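Local coordinates for protein MmoQ Response regulator (Methylococcus capsulatus, PDB 3LJX) that probably makes cyclic di-GMP from two GTP molecules as a full-length response regulator, of which this chain carries the all-helical HDOD domain, at residues A107-W110 against Q111-A115; L141-V144 against G145-A148; F177-D180 against H181-T185; F194-V197 against F198-L202. All blocks are in the same frame, centred on the assembly; numbering follows the deposited sequence.

Contact 1. Residues A107-W110 against Q111-A115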
ATOM      1  N   ALA A 107      13.955   0.041   3.618  1.00 28.59           N
ATOM      2  CA  ALA A 107      13.621  -0.903   4.672  1.00 28.94           C
ATOM      3  C   ALA A 107      12.485  -0.325   5.512  1.00 30.47           C
ATOM      4  O   ALA A 107      11.536  -1.033   5.854  1.00 29.69           O
ATOM      5  CB  ALA A 107      14.836  -1.219   5.547  1.00 24.27           C
ATOM      6  N   ALA A 108      12.573   0.966   5.830  1.00 27.79           N
ATOM      7  CA  ALA A 108      11.552   1.583   6.669  1.00 31.72           C
ATOM      8  C   ALA A 108      10.224   1.561   5.932  1.00 31.73           C
ATOM      9  O   ALA A 108       9.178   1.249   6.512  1.00 32.34           O
ATOM     10  CB  ALA A 108      11.938   3.026   7.074  1.00 24.20           C
ATOM     11  N   TYR A 109      10.270   1.886   4.646  1.00 29.87           N
ATOM     12  CA  TYR A 109       9.052   1.911   3.857  1.00 25.15           C
ATOM     13  C   TYR A 109       8.398   0.527   3.859  1.00 25.47           C
ATOM     14  O   TYR A 109       7.194   0.408   4.077  1.00 23.70           O
ATOM     15  CB  TYR A 109       9.308   2.390   2.426  1.00 24.66           C
ATOM     16  CG  TYR A 109       8.158   2.053   1.519  1.00 23.96           C
ATOM     17  CD1 TYR A 109       7.012   2.844   1.488  1.00 21.14           C
ATOM     18  CD2 TYR A 109       8.190   0.907   0.737  1.00 23.38           C
ATOM     19  CE1 TYR A 109       5.935   2.513   0.674  1.00 22.30           C
ATOM     20  CE2 TYR A 109       7.126   0.566  -0.085  1.00 24.04           C
ATOM     21  CZ  TYR A 109       6.002   1.364  -0.113  1.00 24.44           C
ATOM     22  OH  TYR A 109       4.943   1.000  -0.923  1.00 20.73           O
ATOM     23  N   TRP A 110       9.183  -0.523   3.644  1.00 26.92           N
ATOM     24  CA  TRP A 110       8.592  -1.858   3.551  1.00 25.47           C
ATOM     25  C   TRP A 110       8.099  -2.326   4.903  1.00 27.05           C
ATOM     26  O   TRP A 110       7.064  -2.980   5.007  1.00 23.68           O
ATOM     27  CB  TRP A 110       9.556  -2.880   2.935  1.00 21.71           C
ATOM     28  CG  TRP A 110       9.656  -2.728   1.435  1.00 27.73           C
ATOM     29  CD1 TRP A 110       8.616  -2.628   0.553  1.00 29.94           C
ATOM     30  CD2 TRP A 110      10.848  -2.650   0.653  1.00 27.56           C
ATOM     31  NE1 TRP A 110       9.087  -2.482  -0.723  1.00 27.93           N
ATOM     32  CE2 TRP A 110      10.457  -2.495  -0.690  1.00 27.76           C
ATOM     33  CE3 TRP A 110      12.214  -2.706   0.963  1.00 29.81           C
ATOM     34  CZ2 TRP A 110      11.383  -2.394  -1.738  1.00 25.93           C
ATOM     35  CZ3 TRP A 110      13.140  -2.603  -0.080  1.00 28.37           C
ATOM     36  CH2 TRP A 110      12.716  -2.443  -1.409  1.00 29.07           C
ATOM     37  N   GLN A 111       8.838  -1.985   5.946  1.00 25.58           N
ATOM     38  CA  GLN A 111       8.447  -2.403   7.279  1.00 25.16           C
ATOM     39  C   GLN A 111       7.124  -1.733   7.657  1.00 28.47           C
ATOM     40  O   GLN A 111       6.183  -2.379   8.131  1.00 27.95           O
ATOM     41  CB  GLN A 111       9.553  -2.060   8.282  1.00 32.03           C
ATOM     42  CG  GLN A 111       9.186  -2.345   9.725  1.00 39.45           C
ATOM     43  CD  GLN A 111      10.242  -1.853  10.692  1.00 49.16           C
ATOM     44  OE1 GLN A 111      10.765  -0.739  10.569  1.00 51.88           O
ATOM     45  NE2 GLN A 111      10.557  -2.684  11.670  1.00 52.22           N
ATOM     46  N   LYS A 112       7.039  -0.432   7.421  1.00 32.29           N
ATOM     47  CA  LYS A 112       5.852   0.324   7.794  1.00 30.33           C
ATOM     48  C   LYS A 112       4.626  -0.090   6.973  1.00 32.19           C
ATOM     49  O   LYS A 112       3.515  -0.145   7.493  1.00 32.77           O
ATOM     50  CB  LYS A 112       6.128   1.808   7.625  1.00 38.76           C
ATOM     51  CG  LYS A 112       4.946   2.712   7.874  1.00 51.46           C
ATOM     52  CD  LYS A 112       5.482   4.064   8.257  1.00 61.75           C
ATOM     53  CE  LYS A 112       6.635   3.874   9.232  1.00 69.30           C
ATOM     54  NZ  LYS A 112       7.696   4.911   9.087  1.00 75.33           N
ATOM     55  N   SER A 113       4.830  -0.390   5.692  1.00 30.36           N
ATOM     56  CA  SER A 113       3.714  -0.734   4.813  1.00 29.57           C
ATOM     57  C   SER A 113       3.022  -2.029   5.269  1.00 28.46           C
ATOM     58  O   SER A 113       1.792  -2.111   5.326  1.00 24.38           O
ATOM     59  CB  SER A 113       4.193  -0.841   3.358  1.00 28.98           C
ATOM     60  OG  SER A 113       4.490   0.448   2.832  1.00 32.40           O
ATOM     61  N   LEU A 114       3.826  -3.026   5.617  1.00 24.49           N
ATOM     62  CA  LEU A 114       3.303  -4.287   6.109  1.00 26.39           C
ATOM     63  C   LEU A 114       2.629  -4.113   7.477  1.00 29.26           C
ATOM     64  O   LEU A 114       1.519  -4.616   7.702  1.00 27.40           O
ATOM     65  CB  LEU A 114       4.431  -5.313   6.215  1.00 26.09           C
ATOM     66  CG  LEU A 114       4.001  -6.683   6.745  1.00 29.51           C
ATOM     67  CD1 LEU A 114       2.886  -7.281   5.868  1.00 25.96           C
ATOM     68  CD2 LEU A 114       5.211  -7.611   6.805  1.00 29.33           C
ATOM     69  N   ALA A 115       3.300  -3.406   8.387  1.00 23.13           N
ATOM     70  CA  ALA A 115       2.774  -3.225   9.736  1.00 25.13           C
ATOM     71  C   ALA A 115       1.412  -2.548   9.649  1.00 27.68           C
ATOM     72  O   ALA A 115       0.468  -2.938  10.344  1.00 26.94           O
ATOM     73  CB  ALA A 115       3.749  -2.392  10.606  1.00 19.53           C
TER
HETATM   74  O   HOH W   1       2.724   1.519   0.323  1.00 20.27           O
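Ala107 O accepts the backbone N-H of Gln111, one of the regular i to i+4 bonds near the start of helix 106-125. Ala108 follows suit: its O takes Lys112 N at 2.9 Å. Tyr109 is where the pattern is enriched. Its carbonyl oxygen receives two donors from one residue, Ser113 N and Ser113 OG, each 3.0 Å from Tyr109 O and arriving from opposite faces of the carbonyl plane; the hydroxyl stands 35° out of that plane. Because Ser113 OG lies beside its own backbone N (chi1 -72°), it can reach back one turn, a worked example of how a polar side chain can be folded back onto its own helix. The tyrosine ring, swung opposite its backbone N by chi1 of 164°, brings one face under this hydroxyl, with Ser113 OG 3.3 Å from Tyr109 CE1, nearer the rim than the centre. A water closes the circuit, accepting from Tyr109 OH at 2.6 Å and donating to Ser113 OG at 3.2 Å. A phenylalanine at Tyr109 would probably leave this water without the hydroxyl that donates to it, held from this side by Ser113 OG alone. Trp110 O then receives Leu114 N at 3.3 Å in a nearly straight bond, while the indole NE1 lies in the plane of the Tyr109 ring, at its edge. Beyond the turn, Tyr109 packs on Val144 and Leu147 of helix 144-152 and on Pro47 at the start of helix 47-58, which Trp110 also touches, so this side of helix 106-125 meets both helices.

Contact 2. Residues L141-V144 against G145-A148; sequences LADV and GRLA
Asp143 and Arg146 meet through their charged ends at the entrance to helix 144-152, a case of a salt bridge spanning three residues. Asp143 OD2 lies 3.6 Å from Arg146 NE, a long approach made at the edge of the guanidinium and near its plane. The carboxylate stands almost perpendicular to the guanidinium, the two planes 86° apart. Arg146 reaches it with a chain stretched from CG to NE, whose CD also passes 3.8 Å from Asp143 OD2. The other carboxylate oxygen, Asp143 OD1, has its stronger partner elsewhere, in a salt bridge to Arg116 NH2 of helix 106-125, so two arginines share the acid.

Backbone bonds form the second group. Arg146 N donates to Asp143 O at 2.8 Å from well above the carbonyl plane, whereas Ala148 N meets Val144 O at 3.1 Å in the plane of its carbonyl. The first spans three residues and the second four as the chain enters helix 144-152. Ala142-Asp143 appears to fall where HD-domain phosphohydrolases carry their His-Asp pair; with alanine in the histidine's place, as is common in HDOD domains, the full pair is missing.

Apolar contact makes up the third group. Val144 CG2, opposite its backbone N while CG1 takes the position between N and the carbonyl carbon (chi1 73°), comes 4.5 Å from Leu147 CB, a loose touch. Leu147 CB also rests 3.4 Å from Val144 O, and Ala148 CB follows at 3.7 Å from that same oxygen. Away from this turn, Val144 packs on Leu188 and Ala148 on Leu184, both from helix 181-191, while Leu147 lies against Leu15 and Pro16.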
ATOM      1  N   LEU A 141      -0.752  -0.653   0.537  1.00 24.08           N
ATOM      2  CA  LEU A 141      -0.496   0.194  -0.632  1.00 22.70           C
ATOM      3  C   LEU A 141      -0.723   1.682  -0.368  1.00 24.90           C
ATOM      4  O   LEU A 141      -0.495   2.503  -1.250  1.00 22.33           O
ATOM      5  CB  LEU A 141      -1.403  -0.246  -1.783  1.00 19.19           C
ATOM      6  CG  LEU A 141      -0.957  -1.288  -2.820  1.00 27.12           C
ATOM      7  CD1 LEU A 141       0.367  -1.997  -2.477  1.00 20.97           C
ATOM      8  CD2 LEU A 141      -2.077  -2.283  -3.132  1.00 22.19           C
ATOM      9  N   ALA A 142      -1.164   2.019   0.844  1.00 25.10           N
ATOM     10  CA  ALA A 142      -1.615   3.376   1.194  1.00 23.87           C
ATOM     11  C   ALA A 142      -0.674   4.541   0.829  1.00 25.36           C
ATOM     12  O   ALA A 142      -1.115   5.697   0.727  1.00 23.01           O
ATOM     13  CB  ALA A 142      -1.974   3.436   2.687  1.00 24.94           C
ATOM     14  N   ASP A 143       0.618   4.261   0.661  1.00 26.11           N
ATOM     15  CA  ASP A 143       1.545   5.312   0.224  1.00 27.31           C
ATOM     16  C   ASP A 143       2.561   4.805  -0.795  1.00 28.30           C
ATOM     17  O   ASP A 143       3.722   5.238  -0.826  1.00 25.83           O
ATOM     18  CB  ASP A 143       2.220   6.018   1.410  1.00 28.89           C
ATOM     19  CG  ASP A 143       3.017   5.075   2.285  1.00 38.19           C
ATOM     20  OD1 ASP A 143       3.133   3.873   1.952  1.00 43.49           O
ATOM     21  OD2 ASP A 143       3.525   5.541   3.324  1.00 44.36           O
ATOM     22  N   VAL A 144       2.098   3.900  -1.649  1.00 23.96           N
ATOM     23  CA  VAL A 144       2.932   3.353  -2.697  1.00 21.82           C
ATOM     24  C   VAL A 144       3.443   4.454  -3.643  1.00 23.26           C
ATOM     25  O   VAL A 144       4.439   4.271  -4.335  1.00 23.79           O
ATOM     26  CB  VAL A 144       2.183   2.245  -3.482  1.00 24.42           C
ATOM     27  CG1 VAL A 144       1.104   2.849  -4.388  1.00 20.19           C
ATOM     28  CG2 VAL A 144       3.166   1.432  -4.291  1.00 16.08           C
ATOM     29  N   GLY A 145       2.772   5.603  -3.655  1.00 17.08           N
ATOM     30  CA  GLY A 145       3.284   6.757  -4.367  1.00 18.41           C
ATOM     31  C   GLY A 145       4.688   7.187  -3.941  1.00 21.00           C
ATOM     32  O   GLY A 145       5.432   7.756  -4.740  1.00 20.17           O
ATOM     33  N   ARG A 146       5.061   6.922  -2.692  1.00 19.68           N
ATOM     34  CA  ARG A 146       6.411   7.260  -2.224  1.00 20.81           C
ATOM     35  C   ARG A 146       7.445   6.392  -2.926  1.00 24.63           C
ATOM     36  O   ARG A 146       8.436   6.901  -3.459  1.00 28.01           O
ATOM     37  CB  ARG A 146       6.553   7.064  -0.718  1.00 22.71           C
ATOM     38  CG  ARG A 146       5.698   7.975   0.148  1.00 25.07           C
ATOM     39  CD  ARG A 146       6.107   7.789   1.599  1.00 30.03           C
ATOM     40  NE  ARG A 146       5.254   8.537   2.513  1.00 39.26           N
ATOM     41  CZ  ARG A 146       5.509   9.765   2.964  1.00 44.51           C
ATOM     42  NH1 ARG A 146       6.612  10.421   2.594  1.00 47.75           N
ATOM     43  NH2 ARG A 146       4.655  10.340   3.801  1.00 39.88           N
ATOM     44  N   LEU A 147       7.208   5.081  -2.913  1.00 20.75           N
ATOM     45  CA  LEU A 147       8.048   4.124  -3.635  1.00 24.63           C
ATOM     46  C   LEU A 147       8.193   4.539  -5.108  1.00 23.34           C
ATOM     47  O   LEU A 147       9.285   4.500  -5.670  1.00 22.21           O
ATOM     48  CB  LEU A 147       7.412   2.736  -3.578  1.00 24.24           C
ATOM     49  CG  LEU A 147       8.244   1.482  -3.300  1.00 28.20           C
ATOM     50  CD1 LEU A 147       7.871   0.412  -4.284  1.00 23.46           C
ATOM     51  CD2 LEU A 147       9.757   1.724  -3.291  1.00 30.03           C
ATOM     52  N   ALA A 148       7.080   4.923  -5.729  1.00 16.35           N
ATOM     53  CA  ALA A 148       7.081   5.278  -7.144  1.00 18.90           C
ATOM     54  C   ALA A 148       7.948   6.497  -7.465  1.00 19.85           C
ATOM     55  O   ALA A 148       8.665   6.498  -8.451  1.00 22.14           O
ATOM     56  CB  ALA A 148       5.658   5.490  -7.641  1.00 17.82           C
TER

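Contact 3. Residues F177-D180 against H181-T185; sequences FATD and HDELT
Asp180 N-caps helix 181-191, a textbook use of an aspartate's carboxylate to take up N-H groups that the first helical turn leaves over. Its OD1 accepts Glu183 N at 2.7 Å in a nearly straight bond, on the syn side but tilted 35° from the carboxylate plane, and more weakly Asp182 N at 2.8 Å. The carboxylate turns back over the helix start because CG sits between the backbone N and the carbonyl carbon (chi1 64°). Asp180 OD2 forms a salt bridge with Arg174 NE of helix 166-177, and Asp180 O receives Leu184 N at 2.8 Å.

Glu183 returns along an extended side chain to the residue before the cap. Thr179 OG1 donates to Glu183 OE1 at 2.7 Å, approaching from above the carboxylate, 61° out of its plane. A water gives one hydrogen to Asp180 OD2 at 3.2 Å and the other to Glu183 OE1 at 2.6 Å.

An alanine at Asp180 is likely to leave Glu183 N without its cap and Arg174 without its mate. The two acids, with Asp180 OD2 and Glu183 OE1 4.6 Å apart, would be expected to repel, but the bridging water, the threonine hydroxyl and Arg174 probably offset this.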
ATOM      1  N   PHE A 177       7.829  17.566  -9.883  1.00 29.26           N
ATOM      2  CA  PHE A 177       7.243  16.444 -10.608  1.00 25.24           C
ATOM      3  C   PHE A 177       5.810  16.678 -11.087  1.00 25.40           C
ATOM      4  O   PHE A 177       5.240  15.830 -11.768  1.00 28.34           O
ATOM      5  CB  PHE A 177       7.248  15.199  -9.710  1.00 23.64           C
ATOM      6  CG  PHE A 177       8.574  14.913  -9.052  1.00 23.42           C
ATOM      7  CD1 PHE A 177       9.683  14.570  -9.808  1.00 28.38           C
ATOM      8  CD2 PHE A 177       8.697  14.938  -7.678  1.00 23.99           C
ATOM      9  CE1 PHE A 177      10.901  14.282  -9.200  1.00 27.63           C
ATOM     10  CE2 PHE A 177       9.911  14.651  -7.069  1.00 25.71           C
ATOM     11  CZ  PHE A 177      11.008  14.326  -7.831  1.00 24.34           C
ATOM     12  N   ALA A 178       5.223  17.812 -10.719  1.00 28.95           N
ATOM     13  CA  ALA A 178       3.803  18.078 -10.973  1.00 26.38           C
ATOM     14  C   ALA A 178       2.910  16.975 -10.421  1.00 32.45           C
ATOM     15  O   ALA A 178       1.855  16.690 -10.983  1.00 27.61           O
ATOM     16  CB  ALA A 178       3.528  18.267 -12.441  1.00 23.96           C
ATOM     17  N   THR A 179       3.340  16.352  -9.330  1.00 32.08           N
ATOM     18  CA  THR A 179       2.486  15.445  -8.585  1.00 28.36           C
ATOM     19  C   THR A 179       3.132  15.276  -7.223  1.00 28.44           C
ATOM     20  O   THR A 179       4.268  15.706  -7.025  1.00 33.14           O
ATOM     21  CB  THR A 179       2.330  14.086  -9.302  1.00 27.70           C
ATOM     22  OG1 THR A 179       1.397  13.272  -8.587  1.00 31.14           O
ATOM     23  CG2 THR A 179       3.644  13.374  -9.384  1.00 19.59           C
ATOM     24  N   ASP A 180       2.422  14.689  -6.269  1.00 20.94           N
ATOM     25  CA  ASP A 180       3.031  14.441  -4.970  1.00 22.40           C
ATOM     26  C   ASP A 180       2.759  13.002  -4.600  1.00 22.63           C
ATOM     27  O   ASP A 180       1.949  12.347  -5.257  1.00 24.33           O
ATOM     28  CB  ASP A 180       2.464  15.394  -3.917  1.00 27.89           C
ATOM     29  CG  ASP A 180       0.982  15.177  -3.682  1.00 29.61           C
ATOM     30  OD1 ASP A 180       0.586  14.053  -3.256  1.00 26.99           O
ATOM     31  OD2 ASP A 180       0.223  16.134  -3.942  1.00 30.15           O
ATOM     32  N   HIS A 181       3.407  12.511  -3.546  1.00 21.73           N
ATOM     33  CA  HIS A 181       3.352  11.081  -3.265  1.00 24.31           C
ATOM     34  C   HIS A 181       1.940  10.576  -2.910  1.00 26.18           C
ATOM     35  O   HIS A 181       1.598   9.421  -3.200  1.00 25.21           O
ATOM     36  CB  HIS A 181       4.392  10.666  -2.222  1.00 27.92           C
ATOM     37  CG  HIS A 181       4.295  11.398  -0.921  1.00 30.48           C
ATOM     38  ND1 HIS A 181       3.261  11.204  -0.028  1.00 34.64           N
ATOM     39  CD2 HIS A 181       5.138  12.278  -0.328  1.00 30.04           C
ATOM     40  CE1 HIS A 181       3.460  11.951   1.044  1.00 34.09           C
ATOM     41  NE2 HIS A 181       4.590  12.616   0.885  1.00 32.19           N
ATOM     42  N   ASP A 182       1.115  11.451  -2.329  1.00 19.64           N
ATOM     43  CA  ASP A 182      -0.269  11.086  -1.995  1.00 26.78           C
ATOM     44  C   ASP A 182      -1.201  11.090  -3.214  1.00 24.82           C
ATOM     45  O   ASP A 182      -2.002  10.170  -3.398  1.00 25.99           O
ATOM     46  CB  ASP A 182      -0.826  11.978  -0.869  1.00 29.56           C
ATOM     47  CG  ASP A 182      -0.160  11.701   0.465  1.00 33.63           C
ATOM     48  OD1 ASP A 182       0.192  10.524   0.712  1.00 33.78           O
ATOM     49  OD2 ASP A 182       0.017  12.646   1.265  1.00 34.84           O
ATOM     50  N   GLU A 183      -1.100  12.115  -4.051  1.00 22.65           N
ATOM     51  CA  GLU A 183      -1.846  12.100  -5.303  1.00 23.82           C
ATOM     52  C   GLU A 183      -1.408  10.892  -6.132  1.00 25.94           C
ATOM     53  O   GLU A 183      -2.231  10.147  -6.667  1.00 27.22           O
ATOM     54  CB  GLU A 183      -1.607  13.379  -6.094  1.00 23.75           C
ATOM     55  CG  GLU A 183      -2.487  13.481  -7.337  1.00 31.48           C
ATOM     56  CD  GLU A 183      -1.897  14.385  -8.411  1.00 41.37           C
ATOM     57  OE1 GLU A 183      -0.771  14.895  -8.220  1.00 45.34           O
ATOM     58  OE2 GLU A 183      -2.554  14.587  -9.453  1.00 44.98           O
ATOM     59  N   LEU A 184      -0.101  10.684  -6.221  1.00 19.76           N
ATOM     60  CA  LEU A 184       0.410   9.597  -7.032  1.00 21.07           C
ATOM     61  C   LEU A 184      -0.169   8.255  -6.528  1.00 20.73           C
ATOM     62  O   LEU A 184      -0.605   7.420  -7.317  1.00 19.82           O
ATOM     63  CB  LEU A 184       1.939   9.599  -6.987  1.00 20.91           C
ATOM     64  CG  LEU A 184       2.654   9.163  -8.257  1.00 25.29           C
ATOM     65  CD1 LEU A 184       4.086   8.701  -7.952  1.00 18.10           C
ATOM     66  CD2 LEU A 184       1.861   8.091  -8.963  1.00 24.79           C
ATOM     67  N   THR A 185      -0.192   8.064  -5.213  1.00 20.31           N
ATOM     68  CA  THR A 185      -0.787   6.859  -4.642  1.00 24.44           C
ATOM     69  C   THR A 185      -2.216   6.632  -5.154  1.00 22.45           C
ATOM     70  O   THR A 185      -2.561   5.547  -5.662  1.00 21.37           O
ATOM     71  CB  THR A 185      -0.784   6.923  -3.107  1.00 24.88           C
ATOM     72  OG1 THR A 185       0.570   6.857  -2.632  1.00 22.51           O
ATOM     73  CG2 THR A 185      -1.586   5.763  -2.526  1.00 19.27           C
TER
HETATM   74  O   HOH W   2      -0.511  17.135  -6.862  1.00 43.28           O

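Contact 4. Residues F194-V197 against F198-L202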
ATOM      1  N   PHE A 194      -8.969  -0.044  -7.882  1.00 24.49           N
ATOM      2  CA  PHE A 194      -9.750   0.351  -6.707  1.00 23.36           C
ATOM      3  C   PHE A 194     -10.822   1.382  -7.071  1.00 25.56           C
ATOM      4  O   PHE A 194     -10.551   2.356  -7.761  1.00 30.34           O
ATOM      5  CB  PHE A 194      -8.838   0.901  -5.600  1.00 24.47           C
ATOM      6  CG  PHE A 194      -8.078  -0.166  -4.849  1.00 27.93           C
ATOM      7  CD1 PHE A 194      -8.629  -0.769  -3.724  1.00 27.65           C
ATOM      8  CD2 PHE A 194      -6.812  -0.564  -5.263  1.00 25.27           C
ATOM      9  CE1 PHE A 194      -7.933  -1.745  -3.028  1.00 26.52           C
ATOM     10  CE2 PHE A 194      -6.114  -1.544  -4.576  1.00 25.33           C
ATOM     11  CZ  PHE A 194      -6.680  -2.139  -3.454  1.00 24.00           C
ATOM     12  N   PRO A 195     -12.052   1.173  -6.610  1.00 26.99           N
ATOM     13  CA  PRO A 195     -13.082   2.181  -6.901  1.00 29.32           C
ATOM     14  C   PRO A 195     -12.896   3.442  -6.053  1.00 28.44           C
ATOM     15  O   PRO A 195     -12.240   3.409  -5.008  1.00 26.49           O
ATOM     16  CB  PRO A 195     -14.385   1.460  -6.530  1.00 30.89           C
ATOM     17  CG  PRO A 195     -13.984   0.499  -5.442  1.00 28.63           C
ATOM     18  CD  PRO A 195     -12.566   0.057  -5.795  1.00 28.20           C
ATOM     19  N   GLN A 196     -13.476   4.551  -6.494  1.00 30.06           N
ATOM     20  CA  GLN A 196     -13.231   5.830  -5.841  1.00 29.94           C
ATOM     21  C   GLN A 196     -13.543   5.891  -4.331  1.00 26.23           C
ATOM     22  O   GLN A 196     -12.863   6.630  -3.617  1.00 26.31           O
ATOM     23  CB  GLN A 196     -13.928   6.974  -6.587  1.00 35.55           C
ATOM     24  CG  GLN A 196     -13.375   8.351  -6.239  1.00 47.77           C
ATOM     25  CD  GLN A 196     -14.283   9.485  -6.699  1.00 65.58           C
ATOM     26  OE1 GLN A 196     -14.552   9.642  -7.898  1.00 75.47           O
ATOM     27  NE2 GLN A 196     -14.767  10.281  -5.744  1.00 65.40           N
ATOM     28  N   VAL A 197     -14.535   5.147  -3.826  1.00 22.61           N
ATOM     29  CA  VAL A 197     -14.805   5.234  -2.372  1.00 29.33           C
ATOM     30  C   VAL A 197     -13.580   4.907  -1.550  1.00 29.57           C
ATOM     31  O   VAL A 197     -13.348   5.530  -0.519  1.00 32.84           O
ATOM     32  CB  VAL A 197     -15.940   4.319  -1.821  1.00 30.36           C
ATOM     33  CG1 VAL A 197     -17.279   5.011  -1.900  1.00 30.82           C
ATOM     34  CG2 VAL A 197     -15.916   2.916  -2.458  1.00 26.53           C
ATOM     35  N   PHE A 198     -12.809   3.915  -1.986  1.00 27.84           N
ATOM     36  CA  PHE A 198     -11.594   3.553  -1.260  1.00 27.67           C
ATOM     37  C   PHE A 198     -10.557   4.672  -1.297  1.00 23.81           C
ATOM     38  O   PHE A 198      -9.965   5.000  -0.270  1.00 25.28           O
ATOM     39  CB  PHE A 198     -11.016   2.227  -1.757  1.00 32.88           C
ATOM     40  CG  PHE A 198     -11.783   1.030  -1.292  1.00 44.46           C
ATOM     41  CD1 PHE A 198     -13.095   0.842  -1.679  1.00 53.97           C
ATOM     42  CD2 PHE A 198     -11.194   0.087  -0.470  1.00 51.29           C
ATOM     43  CE1 PHE A 198     -13.813  -0.266  -1.244  1.00 57.57           C
ATOM     44  CE2 PHE A 198     -11.910  -1.026  -0.036  1.00 54.65           C
ATOM     45  CZ  PHE A 198     -13.214  -1.197  -0.421  1.00 54.54           C
ATOM     46  N   ILE A 199     -10.355   5.269  -2.471  1.00 21.31           N
ATOM     47  CA  ILE A 199      -9.433   6.396  -2.589  1.00 21.22           C
ATOM     48  C   ILE A 199      -9.914   7.580  -1.729  1.00 25.54           C
ATOM     49  O   ILE A 199      -9.106   8.248  -1.060  1.00 26.63           O
ATOM     50  CB  ILE A 199      -9.228   6.835  -4.063  1.00 40.67           C
ATOM     51  CG1 ILE A 199      -8.329   5.844  -4.808  1.00 40.22           C
ATOM     52  CG2 ILE A 199      -8.563   8.181  -4.127  1.00 42.48           C
ATOM     53  CD1 ILE A 199      -9.061   4.665  -5.376  1.00 43.84           C
ATOM     54  N   ASP A 200     -11.223   7.832  -1.722  1.00 16.21           N
ATOM     55  CA  ASP A 200     -11.750   8.917  -0.895  1.00 21.42           C
ATOM     56  C   ASP A 200     -11.543   8.620   0.586  1.00 22.83           C
ATOM     57  O   ASP A 200     -11.221   9.515   1.368  1.00 25.69           O
ATOM     58  CB  ASP A 200     -13.238   9.172  -1.163  1.00 26.07           C
ATOM     59  CG  ASP A 200     -13.496   9.808  -2.533  1.00 33.78           C
ATOM     60  OD1 ASP A 200     -12.529  10.216  -3.215  1.00 36.66           O
ATOM     61  OD2 ASP A 200     -14.677   9.902  -2.931  1.00 34.82           O
ATOM     62  N   ALA A 201     -11.727   7.367   0.980  1.00 21.05           N
ATOM     63  CA  ALA A 201     -11.586   7.033   2.391  1.00 24.49           C
ATOM     64  C   ALA A 201     -10.127   7.265   2.788  1.00 27.80           C
ATOM     65  O   ALA A 201      -9.834   7.813   3.854  1.00 28.61           O
ATOM     66  CB  ALA A 201     -12.010   5.607   2.642  1.00 21.46           C
ATOM     67  N   LEU A 202      -9.218   6.888   1.893  1.00 24.45           N
ATOM     68  CA  LEU A 202      -7.787   7.080   2.104  1.00 23.48           C
ATOM     69  C   LEU A 202      -7.431   8.555   2.232  1.00 26.21           C
ATOM     70  O   LEU A 202      -6.718   8.961   3.161  1.00 26.22           O
ATOM     71  CB  LEU A 202      -7.002   6.480   0.942  1.00 19.13           C
ATOM     72  CG  LEU A 202      -5.496   6.713   0.986  1.00 25.27           C
ATOM     73  CD1 LEU A 202      -4.906   6.097   2.259  1.00 25.95           C
ATOM     74  CD2 LEU A 202      -4.813   6.139  -0.277  1.00 24.66           C
TER
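Asp200 OD2 and Gln196 NE2 form a 2.8 Å hydrogen bond one helical turn apart, an i to i+4 pairing on the exposed side of helix 196-204. The carboxylate oxygen is met on its syn side, 18° out of plane, and lies close to the plane of the amide; the two flat groups are themselves turned 64° apart. Gln196 NE2 also makes a weak bond to Asp200 OD1 at 3.4 Å. The glutamine arrives by an extended chain, its CG set opposite the backbone N (chi1 -162°). Beneath this pair the backbone repeats the link, with Asp200 N on Gln196 O at 2.8 Å.

Pro195, the N-cap residue, lies side by side with Phe198, its CG 3.9 Å from Phe198 CD1. From another direction Val197 CG2 reaches the edge of that ring, 3.6 Å from the same CD1. Phe194 adds its own ring beside Phe198 and lays CB against Ile199 CD1 at 3.8 Å.

Phe194 further packs on Leu189 and Thr137, Phe198 on Leu138 and Ile199 on Thr190, so these three face helices 181-191 and 132-141, while Gln196 and Asp200 lie on another, more exposed side. There the neutral amide clasps the carboxylate by hydrogen bonding alone, leaving the acid's negative charge uncompensated by Gln196.

From the N terminus the four contacts run in series along the chain, none enclosing or crossing another, and each is a local turn whose two segments adjoin. Contact 1 lies within helix 106-125; contact 2 turns from helix 132-141 into helix 144-152; contacts 3 and 4 open helices 181-191 and 196-204. Space brings them together: Tyr109 and Ser113 of contact 1 both pack on Asp143 of contact 2, and Thr185 OG1 of contact 3 is a probable hydrogen-bond partner of Gly145 N, 2.7 Å away. Leu202 of contact 4 meets both Ala142 and Thr185, whereas contacts 1 and 4 lie about 22 Å apart, centre to centre. Contact 2 is therefore the hub of this part of the HDOD domain.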